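Side-chain contacts in endosialidase (Enterobacteria phage phi92, PDB 4HIZ), which degrades polysialic acid as a trimeric phage endosialidase, cleaving alpha2,8 and alpha2,9 linkages between sialic acid residues: residues A[321-326]-A[379-384]; A[296-299]-A[305-308]; A[394-399]-A[426-431]. All coordinates share one frame; numbering follows the deposited sequence.

Contact 1 (A[321-326]-A[379-384]); sequences ILYFNN and ADLGEN. With CA (calcium ion), chain B; EDO (1,2-ethanediol), chain X.
Ile321 meets Leu381 and Gly382 through a side chain turned into the narrow sector between its own backbone N and carbonyl carbon (chi1 69°), which sends an extended CG1-CD1 arm at the loop 379-384. Tyr323, two residues on along the same side of the strand, swings its ring anti to its N (chi1 170°), and the phenol end arrives at the branch of Leu381. The touching is light: Ile321 CD1 lies 3.8 Å from Leu381 O, and Tyr323 OH lies 4.2 Å from Leu381 CD1, the methyl approaching the ring obliquely.

The loop between strands 374-378 and 386-389 contains a type I' beta turn from Asp380 to Glu383. Gly382, at phi 96°, occupies its third position, with CA near Ile321 CD1. Asp380 braces the turn with both carboxylate oxygens on their syn lone pairs: OD1 takes Asn384 N at 2.9 Å, while OD2 receives Asn384 ND2 at 2.8 Å almost in line. Glu383 O, five waters and one further protein or solvent atom bind a calcium ion beside the turn.

Polar groups at this blade-to-blade seam of the propeller find partners beside it: Tyr323 OH donates to Asn325 OD1 at 2.9 Å, and Leu381 O accepts from Arg337, which also makes a cation-pi contact with Tyr323. The contact itself therefore rests on loose van der Waals approach, while polar bonds hold each side in shape.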
# COMPACT_ATOMS: atom_id res chain seq x y z
N ILE A 321 42.40 -3.66 6.92
CA ILE A 321 41.44 -3.18 7.91
C ILE A 321 41.90 -1.87 8.52
O ILE A 321 43.10 -1.57 8.58
CB ILE A 321 41.22 -4.22 9.02
CG1 ILE A 321 42.48 -4.41 9.91
CG2 ILE A 321 40.74 -5.57 8.39
CD1 ILE A 321 42.24 -5.39 11.06
N LEU A 322 40.94 -1.08 8.99
CA LEU A 322 41.23 0.01 9.91
C LEU A 322 40.89 -0.54 11.29
O LEU A 322 39.72 -0.87 11.57
CB LEU A 322 40.36 1.23 9.60
CG LEU A 322 40.42 1.69 8.12
CD1 LEU A 322 39.54 2.92 7.96
CD2 LEU A 322 41.87 2.01 7.66
N TYR A 323 41.90 -0.62 12.15
CA TYR A 323 41.73 -1.22 13.46
C TYR A 323 41.61 -0.13 14.54
O TYR A 323 42.52 0.69 14.70
CB TYR A 323 42.91 -2.18 13.75
CG TYR A 323 42.95 -2.66 15.18
CD1 TYR A 323 42.22 -3.76 15.59
CD2 TYR A 323 43.73 -2.00 16.12
CE1 TYR A 323 42.27 -4.17 16.91
CE2 TYR A 323 43.77 -2.40 17.43
CZ TYR A 323 43.05 -3.48 17.82
OH TYR A 323 43.14 -3.84 19.17
N PHE A 324 40.48 -0.10 15.24
CA PHE A 324 40.19 0.93 16.24
C PHE A 324 40.34 0.29 17.61
O PHE A 324 39.57 -0.60 17.98
CB PHE A 324 38.73 1.40 16.10
CG PHE A 324 38.46 2.22 14.89
CD1 PHE A 324 38.33 1.62 13.62
CD2 PHE A 324 38.30 3.60 15.01
CE1 PHE A 324 38.06 2.39 12.50
CE2 PHE A 324 38.01 4.39 13.88
CZ PHE A 324 37.87 3.77 12.63
N ASN A 325 41.33 0.73 18.38
CA ASN A 325 41.59 0.06 19.64
C ASN A 325 40.53 0.37 20.72
O ASN A 325 40.20 -0.50 21.55
CB ASN A 325 43.00 0.41 20.12
CG ASN A 325 43.43 -0.48 21.28
OD1 ASN A 325 43.54 -1.71 21.12
ND2 ASN A 325 43.61 0.12 22.45
N ASN A 326 40.01 1.59 20.68
CA ASN A 326 38.96 2.01 21.60
C ASN A 326 38.22 3.16 20.96
O ASN A 326 38.58 4.32 21.10
CB ASN A 326 39.54 2.44 22.94
CG ASN A 326 38.45 2.84 23.96
OD1 ASN A 326 37.28 3.09 23.63
ND2 ASN A 326 38.88 2.95 25.21
N ALA A 379 45.44 -14.60 13.33
CA ALA A 379 45.35 -14.88 14.76
C ALA A 379 45.90 -13.72 15.60
O ALA A 379 45.93 -13.79 16.84
CB ALA A 379 46.09 -16.17 15.09
N ASP A 380 46.34 -12.65 14.93
CA ASP A 380 46.91 -11.51 15.63
C ASP A 380 46.34 -10.17 15.16
O ASP A 380 47.06 -9.17 15.02
CB ASP A 380 48.45 -11.53 15.56
CG ASP A 380 48.98 -11.40 14.15
OD1 ASP A 380 48.18 -11.24 13.21
OD2 ASP A 380 50.24 -11.44 13.98
N LEU A 381 45.02 -10.16 14.96
CA LEU A 381 44.29 -8.92 14.73
C LEU A 381 44.78 -8.22 13.47
O LEU A 381 44.77 -6.99 13.40
CB LEU A 381 44.41 -7.99 15.95
CG LEU A 381 43.96 -8.67 17.24
CD1 LEU A 381 44.24 -7.82 18.47
CD2 LEU A 381 42.49 -9.01 17.11
N GLY A 382 45.18 -8.99 12.47
CA GLY A 382 45.43 -8.40 11.17
C GLY A 382 46.89 -8.04 10.90
O GLY A 382 47.20 -7.50 9.84
N GLU A 383 47.79 -8.30 11.85
CA GLU A 383 49.20 -8.05 11.59
C GLU A 383 49.79 -9.08 10.64
O GLU A 383 50.65 -8.75 9.83
CB GLU A 383 50.01 -8.04 12.89
CG GLU A 383 49.48 -7.08 13.92
CD GLU A 383 50.19 -5.76 13.90
OE1 GLU A 383 50.19 -5.10 12.84
OE2 GLU A 383 50.76 -5.40 14.95
N ASN A 384 49.35 -10.33 10.75
CA ASN A 384 49.82 -11.41 9.87
C ASN A 384 48.67 -12.29 9.46
O ASN A 384 47.79 -12.56 10.28
CB ASN A 384 50.86 -12.25 10.60
CG ASN A 384 52.14 -11.47 10.85
OD1 ASN A 384 52.95 -11.29 9.95
ND2 ASN A 384 52.29 -10.96 12.06
CA CA B . 51.78 -7.25 8.16
C1 EDO X . 34.83 1.74 27.37
O1 EDO X . 34.60 2.47 28.60
C2 EDO X . 36.05 2.28 26.64
O2 EDO X . 36.96 2.87 27.58
O HOH W 1 49.32 -6.47 8.33
O HOH W 2 53.60 -8.56 8.93
O HOH W 3 53.89 -6.76 7.50
O HOH W 4 50.54 -8.42 6.14
O HOH W 5 51.33 -5.56 6.38

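Contact 2 (A[296-299]-A[305-308]). With EDO (1,2-ethanediol), chain J.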
# COMPACT_ATOMS: atom_id res chain seq x y z
N THR A 296 33.47 -5.37 12.01
CA THR A 296 33.33 -6.47 12.98
C THR A 296 33.91 -6.06 14.34
O THR A 296 34.90 -5.33 14.44
CB THR A 296 33.99 -7.78 12.46
OG1 THR A 296 33.66 -8.87 13.33
CG2 THR A 296 35.52 -7.65 12.39
N VAL A 297 33.24 -6.52 15.40
CA VAL A 297 33.68 -6.22 16.76
C VAL A 297 34.71 -7.22 17.26
O VAL A 297 34.53 -8.42 17.13
CB VAL A 297 32.51 -6.21 17.73
CG1 VAL A 297 33.01 -6.06 19.20
CG2 VAL A 297 31.58 -5.08 17.37
N ILE A 298 35.79 -6.71 17.84
CA ILE A 298 36.81 -7.56 18.44
C ILE A 298 36.55 -7.65 19.96
O ILE A 298 36.65 -8.73 20.54
CB ILE A 298 38.21 -7.00 18.13
CG1 ILE A 298 38.54 -7.25 16.65
CG2 ILE A 298 39.28 -7.62 19.08
CD1 ILE A 298 39.32 -6.16 16.03
N ASP A 299 36.21 -6.52 20.59
CA ASP A 299 35.91 -6.52 22.03
C ASP A 299 34.78 -5.51 22.29
O ASP A 299 34.99 -4.30 22.19
CB ASP A 299 37.19 -6.11 22.78
CG ASP A 299 37.08 -6.22 24.32
OD1 ASP A 299 36.01 -6.00 24.90
OD2 ASP A 299 38.12 -6.47 24.97
N PHE A 305 37.14 -2.52 17.45
CA PHE A 305 36.52 -3.06 16.23
C PHE A 305 37.37 -2.76 15.01
O PHE A 305 38.34 -2.01 15.07
CB PHE A 305 35.06 -2.59 16.09
CG PHE A 305 34.84 -1.09 15.94
CD1 PHE A 305 35.31 -0.37 14.83
CD2 PHE A 305 34.02 -0.42 16.85
CE1 PHE A 305 35.03 1.01 14.69
CE2 PHE A 305 33.70 0.95 16.71
CZ PHE A 305 34.21 1.68 15.65
N ALA A 306 37.01 -3.39 13.89
CA ALA A 306 37.76 -3.20 12.67
C ALA A 306 36.78 -2.86 11.54
O ALA A 306 35.64 -3.35 11.52
CB ALA A 306 38.56 -4.45 12.32
N VAL A 307 37.24 -2.04 10.59
CA VAL A 307 36.45 -1.68 9.40
C VAL A 307 37.29 -2.09 8.20
O VAL A 307 38.50 -1.86 8.20
CB VAL A 307 36.25 -0.15 9.39
CG1 VAL A 307 35.84 0.38 8.01
CG2 VAL A 307 35.28 0.28 10.51
N GLY A 308 36.69 -2.72 7.19
CA GLY A 308 37.49 -3.09 6.03
C GLY A 308 37.73 -1.89 5.13
O GLY A 308 36.97 -0.91 5.12
C1 EDO J . 30.40 -11.89 13.97
O1 EDO J . 29.10 -11.26 13.96
C2 EDO J . 31.48 -10.89 14.39
O2 EDO J . 31.11 -9.54 14.03
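Thr296 and Ala306 face each other as an antiparallel hydrogen-bonded pair, and two backbone bonds join them. Thr296 N donates to Ala306 O at 3.0 Å, and Ala306 N returns a bond to Thr296 O at 2.9 Å, with N-H...O angles of 160° and 162°. The next pair, Val297 and Phe305, is non-hydrogen-bonded and brings the CA atoms to 4.3 Å. Together they form the end of the hairpin of strands 291-297 and 304-311 in one four-stranded blade of the propeller. Just beyond, Ile298 and Asp299 both face Thr304 in a classic beta bulge, where the first strand turns a corner.

Apolar contacts divide between the two faces. On that of Thr296 and Ala306, Ile298 reaches back along the hairpin, its CD1 coming 4.2 Å from Ala306 CB; Ile352 of the neighbouring blade packs against both Thr296 and Ala306. On the other face, Val297 CG2 meets Phe305 CB at 4.5 Å. The phenyl group itself, set between its backbone N and carbonyl carbon by chi1 of 62°, leads away from Val297 and joins a cluster of rings with Phe295, Phe324 and Tyr159.

Among polar side chains, Thr296 OG1 is bonded to Tyr354 N of the strand 347-355 and lies 2.7 Å from O2 of a 1,2-ethanediol, either of which could donate; the diol probably comes from the crystallisation liquor. Asp299 OD2 accepts from Asn302 ND2 within the hairpin loop.

Backbone bonds thus fix the register, leaving Phe305 to feed aromatic packing on one face and Thr296 to make a polar link to the next blade on the other.

Contact 3 (A[394-399]-A[426-431]). With EDO (1,2-ethanediol), chain O.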
# COMPACT_ATOMS: atom_id res chain seq x y z
N VAL A 394 37.58 -15.94 -9.00
CA VAL A 394 36.27 -15.47 -8.54
C VAL A 394 36.34 -13.94 -8.54
O VAL A 394 37.27 -13.35 -7.99
CB VAL A 394 35.92 -16.06 -7.15
CG1 VAL A 394 34.56 -15.54 -6.64
CG2 VAL A 394 35.91 -17.64 -7.20
N HIS A 395 35.37 -13.29 -9.18
CA HIS A 395 35.46 -11.86 -9.43
C HIS A 395 34.08 -11.17 -9.44
O HIS A 395 33.03 -11.82 -9.60
CB HIS A 395 36.21 -11.61 -10.75
CG HIS A 395 35.50 -12.15 -11.95
ND1 HIS A 395 35.48 -13.50 -12.26
CD2 HIS A 395 34.79 -11.54 -12.92
CE1 HIS A 395 34.78 -13.69 -13.36
NE2 HIS A 395 34.35 -12.51 -13.79
N HIS A 396 34.12 -9.86 -9.22
CA HIS A 396 32.98 -8.92 -9.35
C HIS A 396 32.02 -8.94 -8.20
O HIS A 396 31.08 -8.11 -8.16
CB HIS A 396 32.17 -9.12 -10.65
CG HIS A 396 32.89 -8.70 -11.89
ND1 HIS A 396 34.09 -8.00 -11.88
CD2 HIS A 396 32.56 -8.87 -13.19
CE1 HIS A 396 34.48 -7.79 -13.13
NE2 HIS A 396 33.57 -8.30 -13.94
N THR A 397 32.25 -9.86 -7.27
CA THR A 397 31.35 -9.98 -6.12
C THR A 397 32.14 -9.88 -4.82
O THR A 397 33.22 -10.48 -4.69
CB THR A 397 30.50 -11.29 -6.18
OG1 THR A 397 29.60 -11.34 -5.06
CG2 THR A 397 31.35 -12.56 -6.12
N ASN A 398 31.59 -9.16 -3.84
CA ASN A 398 32.08 -9.37 -2.48
C ASN A 398 31.59 -10.74 -2.00
O ASN A 398 30.65 -11.31 -2.57
CB ASN A 398 31.68 -8.24 -1.51
CG ASN A 398 30.19 -8.17 -1.27
OD1 ASN A 398 29.44 -8.35 -2.20
ND2 ASN A 398 29.77 -7.90 -0.06
N LEU A 399 32.22 -11.26 -0.95
CA LEU A 399 31.93 -12.61 -0.46
C LEU A 399 31.62 -12.57 1.03
O LEU A 399 32.45 -12.96 1.87
CB LEU A 399 33.10 -13.57 -0.71
CG LEU A 399 33.42 -13.88 -2.20
CD1 LEU A 399 34.59 -14.88 -2.28
CD2 LEU A 399 32.21 -14.47 -2.90
N ASP A 426 32.29 -10.24 -19.51
CA ASP A 426 31.07 -9.64 -18.95
C ASP A 426 29.95 -9.84 -19.98
O ASP A 426 30.18 -9.85 -21.22
CB ASP A 426 31.27 -8.16 -18.66
CG ASP A 426 32.21 -7.91 -17.49
OD1 ASP A 426 32.60 -8.88 -16.78
OD2 ASP A 426 32.56 -6.73 -17.28
N ASN A 427 28.74 -9.99 -19.48
CA ASN A 427 27.56 -10.32 -20.31
C ASN A 427 26.45 -9.31 -20.02
O ASN A 427 25.42 -9.66 -19.41
CB ASN A 427 27.10 -11.73 -19.96
CG ASN A 427 25.94 -12.21 -20.80
OD1 ASN A 427 25.76 -11.78 -21.97
ND2 ASN A 427 25.14 -13.13 -20.24
N ARG A 428 26.63 -8.07 -20.47
CA ARG A 428 25.70 -7.01 -20.10
C ARG A 428 24.86 -6.63 -21.32
O ARG A 428 25.07 -7.16 -22.44
CB ARG A 428 26.50 -5.79 -19.60
CG ARG A 428 27.46 -6.13 -18.47
CD ARG A 428 26.68 -6.64 -17.18
NE ARG A 428 27.66 -7.17 -16.24
CZ ARG A 428 28.32 -6.44 -15.34
NH1 ARG A 428 28.01 -5.15 -15.17
NH2 ARG A 428 29.26 -6.99 -14.59
N TYR A 429 23.90 -5.73 -21.09
CA TYR A 429 23.09 -5.12 -22.17
C TYR A 429 22.02 -6.05 -22.72
O TYR A 429 21.47 -5.79 -23.79
CB TYR A 429 23.98 -4.57 -23.30
CG TYR A 429 25.03 -3.61 -22.84
CD1 TYR A 429 24.70 -2.34 -22.33
CD2 TYR A 429 26.38 -3.95 -22.92
CE1 TYR A 429 25.69 -1.42 -21.95
CE2 TYR A 429 27.37 -3.05 -22.53
CZ TYR A 429 27.01 -1.80 -22.05
OH TYR A 429 27.99 -0.91 -21.67
N LYS A 430 21.70 -7.11 -21.97
CA LYS A 430 20.52 -7.93 -22.26
C LYS A 430 20.05 -8.50 -20.95
O LYS A 430 20.86 -8.67 -20.00
CB LYS A 430 20.83 -9.08 -23.21
CG LYS A 430 21.81 -10.08 -22.65
CD LYS A 430 22.08 -11.20 -23.62
CE LYS A 430 22.84 -10.65 -24.80
NZ LYS A 430 23.15 -11.67 -25.84
N GLY A 431 18.75 -8.82 -20.86
CA GLY A 431 18.24 -9.38 -19.61
C GLY A 431 18.77 -10.80 -19.40
O GLY A 431 18.81 -11.60 -20.33
C1 EDO O . 32.43 -4.94 -12.35
O1 EDO O . 32.34 -3.67 -13.00
C2 EDO O . 31.15 -5.16 -11.59
O2 EDO O . 30.08 -5.09 -12.52
O HOH W 6 33.19 -11.55 -16.20
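His396 NE2 donates to Asp426 OD1 at 3.1 Å, the direct bond between these two loops. The carboxylate oxygen sits in the imidazole plane at the ring edge, but the bond is bent, with an N-H...O angle of 145°. Seen from the acid, the donor comes on the syn side of OD1 and 20° out of the carboxylate plane, the two flat groups being turned 60° against each other. A water forms a second link: it donates to the same Asp426 OD1 at 2.8 Å and is equally close to His395 NE2, lying in the plane of that ring. One oxygen therefore gathers both a histidine N-H and a water.

The His396 ring is filled in on both faces. CD2 of His395 lies 3.4 Å above the centre of one, and C1 of a 1,2-ethanediol, probably from the crystallisation liquor, covers the opposite one. Arg428 NH2 approaches His396 CD2 to 4.0 Å. The same Arg428 NH2 donates to O2 of the 1,2-ethanediol at 2.9 Å.

These residues belong to loops of the catalytic beta-propeller domain that meet at its surface: 394-399 leads from strand 386-389 into strand 401-404, whereas 426-431 lies on the long connection between strands 407-413 and 435-442.

Further out, the guanidinium of Arg428, at the end of a chain bent at its second torsion, is steered by a salt bridge from NE to Glu419 and a bond from NH1 to Val468 O. Glu419 also accepts from Asn427 N, tying side chain and backbone to one carboxylate. On the histidine side, His395 ND1 is engaged by Asn393 O, and His396 O accepts from Arg415. Tyr429 extends the same loop to the second subunit, where it makes a cation-pi contact with Arg187 of that chain.

Overall arrangement
From the N terminus, contact 2 comes first, closing the short loop of the hairpin 291-297/304-311. Contact 1 opens on the next strand, 318-324, and closes a longer excursion through strand 335-338 and the first three strands of the following blade, 347-355, 358-365 and 374-378. Contact 3 then closes the passage through strands 401-404 and 407-413. The three are in series; none crosses or encloses another. Contacts 1 and 2 both reach one sheet, in which 304-311 and 318-324 are neighbours, their centres about 8 Å apart; Tyr323 also packs on Ile298. Contact 3, its centre about 31 Å from that of contact 1, instead joins two surface loops elsewhere in the propeller domain.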